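Local coordinates for protein PTHB1 (PDB 4YD8) that forms part of the BBSome, a coat complex thought to sort specific membrane proteins to the primary cilium and required for ciliogenesis, at residues Y209-L214 and L237-W241; W241-E247 and F273-G279; G246-I252 and F265-N271. One frame throughout, in Å; residues are numbered along the deposited sequence.

Contact 1 of 3, residues Y209-L214 and L237-W241; sequences YKYQVL and LVVDW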
loop_
_atom_site.group_PDB
_atom_site.type_symbol
_atom_site.label_atom_id
_atom_site.label_comp_id
_atom_site.label_asym_id
_atom_site.label_seq_id
_atom_site.Cartn_x
_atom_site.Cartn_y
_atom_site.Cartn_z
ATOM N N TYR A 209 4.070 -15.189 11.358
ATOM C CA TYR A 209 3.103 -15.971 12.125
ATOM C C TYR A 209 2.115 -16.675 11.203
ATOM O O TYR A 209 1.433 -16.022 10.423
ATOM C CB TYR A 209 2.319 -15.073 13.084
ATOM C CG TYR A 209 3.163 -14.405 14.132
ATOM C CD1 TYR A 209 3.737 -13.162 13.896
ATOM C CD2 TYR A 209 3.393 -15.018 15.362
ATOM C CE1 TYR A 209 4.521 -12.539 14.852
ATOM C CE2 TYR A 209 4.183 -14.401 16.331
ATOM C CZ TYR A 209 4.744 -13.158 16.063
ATOM O OH TYR A 209 5.526 -12.518 17.001
ATOM N N LYS A 210 2.022 -17.996 11.309
ATOM C CA LYS A 210 1.053 -18.761 10.530
ATOM C C LYS A 210 -0.372 -18.402 10.921
ATOM O O LYS A 210 -0.696 -18.322 12.114
ATOM C CB LYS A 210 1.273 -20.264 10.713
ATOM C CG LYS A 210 2.615 -20.768 10.210
ATOM C CD LYS A 210 2.449 -22.016 9.349
ATOM C CE LYS A 210 2.240 -21.666 7.869
ATOM N NZ LYS A 210 0.905 -21.066 7.538
ATOM N N TYR A 211 -1.227 -18.186 9.921
ATOM C CA TYR A 211 -2.622 -17.847 10.181
ATOM C C TYR A 211 -3.339 -18.873 11.064
ATOM O O TYR A 211 -4.057 -18.505 12.000
ATOM C CB TYR A 211 -3.403 -17.702 8.875
ATOM C CG TYR A 211 -4.859 -17.386 9.118
ATOM C CD1 TYR A 211 -5.242 -16.127 9.560
ATOM C CD2 TYR A 211 -5.844 -18.338 8.917
ATOM C CE1 TYR A 211 -6.559 -15.820 9.788
ATOM C CE2 TYR A 211 -7.179 -18.036 9.143
ATOM C CZ TYR A 211 -7.525 -16.770 9.579
ATOM O OH TYR A 211 -8.838 -16.449 9.813
ATOM N N GLN A 212 -3.158 -20.156 10.767
ATOM C CA GLN A 212 -3.870 -21.184 11.528
ATOM C C GLN A 212 -3.356 -21.277 12.960
ATOM O O GLN A 212 -4.130 -21.544 13.877
ATOM C CB GLN A 212 -3.777 -22.546 10.840
ATOM C CG GLN A 212 -4.460 -22.593 9.464
ATOM C CD GLN A 212 -5.972 -22.365 9.517
ATOM O OE1 GLN A 212 -6.601 -22.460 10.575
ATOM N NE2 GLN A 212 -6.561 -22.067 8.363
ATOM N N VAL A 213 -2.062 -21.036 13.154
ATOM C CA VAL A 213 -1.501 -20.988 14.497
ATOM C C VAL A 213 -2.130 -19.830 15.267
ATOM O O VAL A 213 -2.513 -19.982 16.422
ATOM C CB VAL A 213 0.033 -20.846 14.471
ATOM C CG1 VAL A 213 0.564 -20.449 15.843
ATOM C CG2 VAL A 213 0.664 -22.138 14.005
ATOM N N LEU A 214 -2.258 -18.680 14.616
ATOM C CA LEU A 214 -2.983 -17.551 15.196
ATOM C C LEU A 214 -4.420 -17.916 15.528
ATOM O O LEU A 214 -4.882 -17.691 16.642
ATOM C CB LEU A 214 -2.972 -16.356 14.236
ATOM C CG LEU A 214 -1.811 -15.399 14.468
ATOM C CD1 LEU A 214 -1.535 -14.612 13.219
ATOM C CD2 LEU A 214 -2.154 -14.464 15.603
ATOM N N LEU A 237 0.569 -18.235 21.394
ATOM C CA LEU A 237 0.927 -17.838 20.041
ATOM C C LEU A 237 2.441 -17.898 19.844
ATOM O O LEU A 237 3.188 -17.176 20.504
ATOM C CB LEU A 237 0.409 -16.433 19.739
ATOM C CG LEU A 237 0.795 -15.867 18.373
ATOM C CD1 LEU A 237 0.299 -16.762 17.247
ATOM C CD2 LEU A 237 0.249 -14.461 18.224
ATOM N N VAL A 238 2.892 -18.760 18.936
ATOM C CA VAL A 238 4.319 -18.897 18.687
ATOM C C VAL A 238 4.687 -18.429 17.274
ATOM O O VAL A 238 3.953 -18.642 16.308
ATOM C CB VAL A 238 4.793 -20.356 18.910
ATOM C CG1 VAL A 238 4.169 -21.298 17.893
ATOM C CG2 VAL A 238 6.316 -20.444 18.885
ATOM N N VAL A 239 5.824 -17.763 17.169
ATOM C CA VAL A 239 6.293 -17.284 15.878
ATOM C C VAL A 239 6.705 -18.495 15.033
ATOM O O VAL A 239 7.122 -19.519 15.576
ATOM C CB VAL A 239 7.462 -16.292 16.060
ATOM C CG1 VAL A 239 8.761 -17.030 16.357
ATOM C CG2 VAL A 239 7.606 -15.416 14.858
ATOM N N ASP A 240 6.547 -18.400 13.717
ATOM C CA ASP A 240 6.964 -19.477 12.824
ATOM C C ASP A 240 8.465 -19.376 12.552
ATOM O O ASP A 240 9.218 -20.344 12.720
ATOM C CB ASP A 240 6.174 -19.425 11.510
ATOM C CG ASP A 240 6.337 -20.685 10.681
ATOM O OD1 ASP A 240 6.334 -21.783 11.268
ATOM O OD2 ASP A 240 6.457 -20.578 9.444
ATOM N N TRP A 241 8.898 -18.192 12.133
ATOM C CA TRP A 241 10.320 -17.908 12.035
ATOM C C TRP A 241 10.588 -16.436 12.331
ATOM O O TRP A 241 9.687 -15.609 12.307
ATOM C CB TRP A 241 10.881 -18.294 10.648
ATOM C CG TRP A 241 10.205 -17.671 9.432
ATOM C CD1 TRP A 241 9.324 -18.282 8.581
ATOM C CD2 TRP A 241 10.403 -16.345 8.912
ATOM N NE1 TRP A 241 8.950 -17.417 7.586
ATOM C CE2 TRP A 241 9.604 -16.227 7.758
ATOM C CE3 TRP A 241 11.169 -15.247 9.318
ATOM C CZ2 TRP A 241 9.534 -15.051 7.012
ATOM C CZ3 TRP A 241 11.108 -14.080 8.572
ATOM C CH2 TRP A 241 10.294 -13.993 7.426
HETATM O O HOH W 1 3.217 -19.480 13.545
#

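Contact 2 of 3, residues W241-E247 and F273-G279; sequences WTLNIGE and FCLKDNG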
loop_
_atom_site.group_PDB
_atom_site.type_symbol
_atom_site.label_atom_id
_atom_site.label_comp_id
_atom_site.label_asym_id
_atom_site.label_seq_id
_atom_site.Cartn_x
_atom_site.Cartn_y
_atom_site.Cartn_z
ATOM N N TRP A 241 8.898 -18.192 12.133
ATOM C CA TRP A 241 10.320 -17.908 12.035
ATOM C C TRP A 241 10.588 -16.436 12.331
ATOM O O TRP A 241 9.687 -15.609 12.307
ATOM C CB TRP A 241 10.881 -18.294 10.648
ATOM C CG TRP A 241 10.205 -17.671 9.432
ATOM C CD1 TRP A 241 9.324 -18.282 8.581
ATOM C CD2 TRP A 241 10.403 -16.345 8.912
ATOM N NE1 TRP A 241 8.950 -17.417 7.586
ATOM C CE2 TRP A 241 9.604 -16.227 7.758
ATOM C CE3 TRP A 241 11.169 -15.247 9.318
ATOM C CZ2 TRP A 241 9.534 -15.051 7.012
ATOM C CZ3 TRP A 241 11.108 -14.080 8.572
ATOM C CH2 TRP A 241 10.294 -13.993 7.426
ATOM N N THR A 242 11.844 -16.127 12.623
ATOM C CA THR A 242 12.232 -14.760 12.905
ATOM C C THR A 242 13.603 -14.480 12.276
ATOM O O THR A 242 14.402 -15.395 12.070
ATOM C CB THR A 242 12.237 -14.494 14.436
ATOM O OG1 THR A 242 12.329 -13.088 14.695
ATOM C CG2 THR A 242 13.375 -15.234 15.124
ATOM N N LEU A 243 13.847 -13.217 11.934
ATOM C CA LEU A 243 15.122 -12.804 11.344
ATOM C C LEU A 243 15.518 -11.466 11.951
ATOM O O LEU A 243 14.778 -10.486 11.852
ATOM C CB LEU A 243 15.033 -12.686 9.810
ATOM C CG LEU A 243 16.303 -12.183 9.107
ATOM C CD1 LEU A 243 17.399 -13.244 9.093
ATOM C CD2 LEU A 243 16.017 -11.690 7.692
ATOM N N ASN A 244 16.678 -11.411 12.594
ATOM C CA ASN A 244 17.135 -10.125 13.087
ATOM C C ASN A 244 17.801 -9.344 11.977
ATOM O O ASN A 244 18.813 -9.783 11.434
ATOM C CB ASN A 244 18.104 -10.278 14.254
ATOM C CG ASN A 244 18.301 -8.975 14.992
ATOM O OD1 ASN A 244 18.867 -8.030 14.451
ATOM N ND2 ASN A 244 17.795 -8.902 16.215
ATOM N N ILE A 245 17.240 -8.184 11.640
ATOM C CA ILE A 245 17.803 -7.360 10.573
ATOM C C ILE A 245 18.627 -6.182 11.094
ATOM O O ILE A 245 19.147 -5.383 10.310
ATOM C CB ILE A 245 16.704 -6.818 9.650
ATOM C CG1 ILE A 245 15.649 -6.059 10.458
ATOM C CG2 ILE A 245 16.043 -7.967 8.904
ATOM C CD1 ILE A 245 14.697 -5.256 9.592
ATOM N N GLY A 246 18.705 -6.053 12.415
ATOM C CA GLY A 246 19.606 -5.102 13.045
ATOM C C GLY A 246 19.278 -3.630 12.881
ATOM O O GLY A 246 20.130 -2.777 13.134
ATOM N N GLU A 247 18.048 -3.330 12.488
ATOM C CA GLU A 247 17.608 -1.947 12.307
ATOM C C GLU A 247 16.098 -1.899 12.321
ATOM O O GLU A 247 15.450 -2.931 12.166
ATOM C CB GLU A 247 18.137 -1.373 10.977
ATOM C CG GLU A 247 17.552 -2.068 9.762
ATOM C CD GLU A 247 18.305 -1.714 8.489
ATOM O OE1 GLU A 247 19.468 -2.161 8.330
ATOM O OE2 GLU A 247 17.744 -0.963 7.663
ATOM N N PHE A 273 15.996 -5.225 2.081
ATOM C CA PHE A 273 16.106 -6.682 2.121
ATOM C C PHE A 273 15.099 -7.377 1.207
ATOM O O PHE A 273 13.936 -6.982 1.128
ATOM C CB PHE A 273 15.870 -7.217 3.546
ATOM C CG PHE A 273 16.777 -6.637 4.597
ATOM C CD1 PHE A 273 16.513 -5.398 5.166
ATOM C CD2 PHE A 273 17.867 -7.370 5.074
ATOM C CE1 PHE A 273 17.353 -4.868 6.182
ATOM C CE2 PHE A 273 18.693 -6.864 6.088
ATOM C CZ PHE A 273 18.447 -5.608 6.626
ATOM N N CYS A 274 15.537 -8.450 0.561
ATOM C CA CYS A 274 14.628 -9.371 -0.101
ATOM C C CYS A 274 14.759 -10.732 0.568
ATOM O O CYS A 274 15.823 -11.343 0.510
ATOM C CB CYS A 274 14.940 -9.469 -1.599
ATOM S SG CYS A 274 13.941 -10.722 -2.438
ATOM N N LEU A 275 13.689 -11.194 1.227
ATOM C CA LEU A 275 13.706 -12.482 1.930
ATOM C C LEU A 275 12.982 -13.572 1.163
ATOM O O LEU A 275 11.989 -13.302 0.466
ATOM C CB LEU A 275 13.054 -12.346 3.314
ATOM C CG LEU A 275 13.471 -11.149 4.160
ATOM C CD1 LEU A 275 12.796 -11.242 5.540
ATOM C CD2 LEU A 275 14.991 -11.059 4.308
ATOM N N LYS A 276 13.483 -14.801 1.282
ATOM C CA LYS A 276 12.722 -15.978 0.856
ATOM C C LYS A 276 11.541 -16.141 1.796
ATOM O O LYS A 276 11.567 -15.603 2.904
ATOM C CB LYS A 276 13.585 -17.244 0.869
ATOM C CG LYS A 276 14.624 -17.283 -0.237
ATOM C CD LYS A 276 15.660 -18.369 -0.004
ATOM C CE LYS A 276 15.013 -19.721 0.230
ATOM N NZ LYS A 276 13.992 -20.038 -0.805
ATOM N N ASP A 277 10.518 -16.871 1.341
ATOM C CA ASP A 277 9.306 -17.142 2.120
ATOM C C ASP A 277 9.597 -17.742 3.480
ATOM O O ASP A 277 8.824 -17.558 4.416
ATOM C CB ASP A 277 8.380 -18.103 1.364
ATOM C CG ASP A 277 7.738 -17.462 0.167
ATOM O OD1 ASP A 277 8.224 -16.394 -0.262
ATOM O OD2 ASP A 277 6.757 -18.027 -0.347
ATOM N N ASN A 278 10.692 -18.493 3.565
ATOM C CA ASN A 278 11.030 -19.242 4.770
ATOM C C ASN A 278 11.872 -18.400 5.722
ATOM O O ASN A 278 12.343 -18.879 6.765
ATOM C CB ASN A 278 11.764 -20.534 4.400
ATOM C CG ASN A 278 13.165 -20.281 3.849
ATOM O OD1 ASN A 278 13.553 -19.140 3.580
ATOM N ND2 ASN A 278 13.931 -21.354 3.681
ATOM N N GLY A 279 12.100 -17.151 5.329
ATOM C CA GLY A 279 12.770 -16.208 6.196
ATOM C C GLY A 279 14.260 -16.033 5.971
ATOM O O GLY A 279 14.886 -15.237 6.657
HETATM O O HOH W 2 15.378 -16.172 9.212
#

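Contact 3 of 3, residues G246-I252 and F265-N271; sequences GEQALDI and FVLGERN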
loop_
_atom_site.group_PDB
_atom_site.type_symbol
_atom_site.label_atom_id
_atom_site.label_comp_id
_atom_site.label_asym_id
_atom_site.label_seq_id
_atom_site.Cartn_x
_atom_site.Cartn_y
_atom_site.Cartn_z
ATOM N N GLY A 246 18.705 -6.053 12.415
ATOM C CA GLY A 246 19.606 -5.102 13.045
ATOM C C GLY A 246 19.278 -3.630 12.881
ATOM O O GLY A 246 20.130 -2.777 13.134
ATOM N N GLU A 247 18.048 -3.330 12.488
ATOM C CA GLU A 247 17.608 -1.947 12.307
ATOM C C GLU A 247 16.098 -1.899 12.321
ATOM O O GLU A 247 15.450 -2.931 12.166
ATOM C CB GLU A 247 18.137 -1.373 10.977
ATOM C CG GLU A 247 17.552 -2.068 9.762
ATOM C CD GLU A 247 18.305 -1.714 8.489
ATOM O OE1 GLU A 247 19.468 -2.161 8.330
ATOM O OE2 GLU A 247 17.744 -0.963 7.663
ATOM N N GLN A 248 15.532 -0.706 12.478
ATOM C CA GLN A 248 14.080 -0.552 12.429
ATOM C C GLN A 248 13.585 -0.643 10.986
ATOM O O GLN A 248 14.253 -0.171 10.059
ATOM C CB GLN A 248 13.644 0.776 13.058
ATOM C CG GLN A 248 14.037 0.937 14.525
ATOM C CD GLN A 248 13.360 -0.077 15.448
ATOM O OE1 GLN A 248 12.190 -0.435 15.264
ATOM N NE2 GLN A 248 14.091 -0.524 16.463
ATOM N N ALA A 249 12.426 -1.265 10.799
ATOM C CA ALA A 249 11.805 -1.340 9.471
ATOM C C ALA A 249 10.816 -0.207 9.226
ATOM O O ALA A 249 10.051 0.166 10.116
ATOM C CB ALA A 249 11.104 -2.677 9.295
ATOM N N LEU A 250 10.836 0.327 8.008
ATOM C CA LEU A 250 9.857 1.325 7.581
ATOM C C LEU A 250 8.613 0.682 6.966
ATOM O O LEU A 250 7.491 1.164 7.149
ATOM C CB LEU A 250 10.488 2.286 6.567
ATOM C CG LEU A 250 11.598 3.212 7.070
ATOM C CD1 LEU A 250 12.160 4.047 5.927
ATOM C CD2 LEU A 250 11.075 4.113 8.178
ATOM N N ASP A 251 8.815 -0.396 6.221
ATOM C CA ASP A 251 7.722 -0.993 5.474
ATOM C C ASP A 251 8.057 -2.435 5.118
ATOM O O ASP A 251 9.232 -2.825 5.104
ATOM C CB ASP A 251 7.446 -0.161 4.195
ATOM C CG ASP A 251 6.052 -0.387 3.628
ATOM O OD1 ASP A 251 5.245 -1.069 4.293
ATOM O OD2 ASP A 251 5.751 0.146 2.525
ATOM N N ILE A 252 7.013 -3.217 4.852
ATOM C CA ILE A 252 7.135 -4.562 4.293
ATOM C C ILE A 252 6.197 -4.670 3.105
ATOM O O ILE A 252 5.077 -4.173 3.157
ATOM C CB ILE A 252 6.744 -5.671 5.287
ATOM C CG1 ILE A 252 7.573 -5.613 6.549
ATOM C CG2 ILE A 252 6.878 -7.062 4.648
ATOM C CD1 ILE A 252 6.893 -6.379 7.679
ATOM N N PHE A 265 9.740 -8.312 0.880
ATOM C CA PHE A 265 10.665 -7.180 0.836
ATOM C C PHE A 265 10.521 -6.348 2.090
ATOM O O PHE A 265 9.398 -6.068 2.524
ATOM C CB PHE A 265 10.427 -6.331 -0.405
ATOM C CG PHE A 265 10.907 -6.981 -1.659
ATOM C CD1 PHE A 265 10.126 -7.918 -2.311
ATOM C CD2 PHE A 265 12.154 -6.679 -2.165
ATOM C CE1 PHE A 265 10.586 -8.524 -3.476
ATOM C CE2 PHE A 265 12.602 -7.271 -3.325
ATOM C CZ PHE A 265 11.826 -8.201 -3.960
ATOM N N VAL A 266 11.660 -5.978 2.682
ATOM C CA VAL A 266 11.669 -5.127 3.860
ATOM C C VAL A 266 12.482 -3.867 3.601
ATOM O O VAL A 266 13.644 -3.925 3.176
ATOM C CB VAL A 266 12.230 -5.859 5.096
ATOM C CG1 VAL A 266 12.148 -4.940 6.324
ATOM C CG2 VAL A 266 11.430 -7.142 5.335
ATOM N N LEU A 267 11.840 -2.725 3.808
ATOM C CA LEU A 267 12.530 -1.448 3.747
ATOM C C LEU A 267 12.989 -1.047 5.140
ATOM O O LEU A 267 12.170 -0.653 5.964
ATOM C CB LEU A 267 11.629 -0.354 3.186
ATOM C CG LEU A 267 12.334 1.002 3.003
ATOM C CD1 LEU A 267 13.444 0.890 1.938
ATOM C CD2 LEU A 267 11.329 2.101 2.626
ATOM N N GLY A 268 14.290 -1.138 5.396
ATOM C CA GLY A 268 14.835 -0.726 6.678
ATOM C C GLY A 268 15.302 0.715 6.617
ATOM O O GLY A 268 15.310 1.329 5.551
ATOM N N GLU A 269 15.691 1.268 7.757
ATOM C CA GLU A 269 16.219 2.625 7.804
ATOM C C GLU A 269 17.569 2.724 7.103
ATOM O O GLU A 269 17.956 3.794 6.638
ATOM C CB GLU A 269 16.354 3.103 9.260
ATOM C CG GLU A 269 15.028 3.301 9.979
ATOM C CD GLU A 269 15.198 3.851 11.386
ATOM O OE1 GLU A 269 16.300 3.713 11.959
ATOM O OE2 GLU A 269 14.231 4.429 11.920
ATOM N N ARG A 270 18.290 1.607 7.037
ATOM C CA ARG A 270 19.657 1.616 6.492
ATOM C C ARG A 270 19.868 0.649 5.327
ATOM O O ARG A 270 20.815 0.791 4.543
ATOM C CB ARG A 270 20.673 1.272 7.590
ATOM C CG ARG A 270 20.676 2.205 8.791
ATOM C CD ARG A 270 21.867 1.900 9.707
ATOM N NE ARG A 270 21.562 0.939 10.769
ATOM C CZ ARG A 270 20.820 1.213 11.843
ATOM N NH1 ARG A 270 20.291 2.422 11.998
ATOM N NH2 ARG A 270 20.604 0.280 12.765
ATOM N N ASN A 271 19.009 -0.357 5.247
ATOM C CA ASN A 271 19.166 -1.415 4.263
ATOM C C ASN A 271 17.839 -1.798 3.654
ATOM O O ASN A 271 16.773 -1.569 4.224
ATOM C CB ASN A 271 19.819 -2.658 4.891
ATOM C CG ASN A 271 21.248 -2.415 5.332
ATOM O OD1 ASN A 271 22.192 -2.656 4.580
ATOM N ND2 ASN A 271 21.417 -1.954 6.569
#

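Contact 1 of 3, residues Y209-L214 and L237-W241
Tyr209 and Val239 meet where one blade of the N-terminal seven-bladed beta-propeller of the protein leaves its third strand, 205-210, and returns to its outer strand, 241-244. The tight part of the contact is apolar. Val239 CG2 sits over one face of the tyrosine ring, 4.0 Å from the centroid of the Tyr209 ring and 19° off its normal, the geometry of a CH-pi contact. It gets there because CG2 lies anti to the backbone N, leaving CG1 in the crowded position between N and the carbonyl carbon (chi1 78°). Farther along, both methyls of Leu237 press on Leu214 CD2 from one side, Leu237 CD2 at 3.6 Å from it, and Leu237 CD1 also touches Val213 CG1. Both Tyr209 and Leu214 are buried.

The opposite character prevails at Lys210 and Asp240. Only the CG of Lys210 rests against the carboxylate of exposed Asp240; Lys210 NZ and Asp240 OD2 stay 5.9 Å apart, and the ammonium instead bonds to Thr194 O. Polar bridging between the backbones falls to one water, which accepts from Lys210 N at 2.9 Å and donates to Val238 O at 3.0 Å.

Contact 2 of 3, residues W241-E247 and F273-G279
The indole of Trp241 lies flat over the backbone of Gly279, at the type I beta turn from Lys276 to Gly279. From CB, 4.2 Å from Asn278 O, the side chain turns so that CG stands between the backbone N and the carbonyl carbon (chi1 56°), which lays CG and CD1 over that same carbonyl oxygen. NE1 then makes a weak hydrogen bond to Asp277 O, 3.2 Å long and bent to 125°. The six-membered ring follows: Gly279 CA stands 3.3 Å from its centroid and 2° off the normal, a nearly centred CH-pi contact, and at the far end CH2 reaches Leu275 CD1. A CB on Gly279 would collide with the indole, so this close CH-pi approach depends on the missing side chain. Replacing Trp241 by an alanine would probably leave Gly279 CA without its aromatic cover and Asp277 O without its weak indole donor.

Beyond the indole, Leu243 CD2 and Leu275 CD2 meet tip to tip at 3.6 Å. Ile245 CG2 covers one face of the Phe273 ring, 4.1 Å from its centroid, while Glu247 OE1 lies at the ring's edge, its carboxylate being hydrogen-bonded to Asn271. A water donates to both Thr242 O and Gly279 O. The contact thus joins two propeller blades: the outer strand 241-244, beside strand 205-210, packs on strand 271-275 and its turn toward strand 281-286.

Contact 3 of 3, residues G246-I252 and F265-N271
Glu247 fastens its carboxylate to the turn at Arg270 and Asn271 through three hydrogen bonds. Its OE2 accepts from two backbone amides: Arg270 N, 2.7 Å away, approaches from above the carboxylate plane, 46° out of it, whereas Asn271 N uses the syn lone pair of OE2. The other oxygen, OE1, takes Asn271 ND2 at 2.6 Å on its own syn lone pair. Two amides and a side-chain amide thus satisfy a buried carboxylate and fix its rotation. Gly268 leaves room for it, since a CB there would clash with Glu247 OE2. The Arg270 guanidinium places one face against Glu247 CB, and its NH2 makes a weak bond to Gly246 O.

Farther out, Gln248 O accepts from Glu269 N at 3.1 Å, almost straight along the C=O direction (174°). A classic beta bulge follows, in which Leu250 and Asp251 both face Leu267: Leu267 O receives Leu250 N at 2.6 Å and, weakly, Asp251 N, and Leu267 N returns a 2.9 Å bond to Asp251 O.

Packing completes the pairing. Ala249 CB touches Val266 CG1 at 3.9 Å, and Leu250 CD1 crosses to Leu267 CD2. Together these join strands 249-255 and 263-268 as the first hairpin of a propeller blade; Ala249 and Ile252 touch Val200 of strand 196-200, and Leu250 touches Pro291 of strand 291-298.

Contact 1 precedes the other two along the chain, and contact 3 falls within the span that contact 2 brings together. Contact 1 shapes the return to the outer strand of one blade, and Trp241, where it ends, opens contact 2; their centres are 15 Å apart. Contact 2 crosses to the following blade, whose first hairpin is contact 3. Those two are closer, with centres 10 Å apart, and share Gly246 and Glu247. They also touch directly: Phe273 N lies 2.9 Å from Val266 O, a probable hydrogen bond between neighbouring strands of one sheet, and Ile245 CD1 packs on Val266 CG1. Contacts 1 and 3 do not touch, their nearest atoms about 7 Å apart. All three lie away from Gly145, the site critical for protein stability.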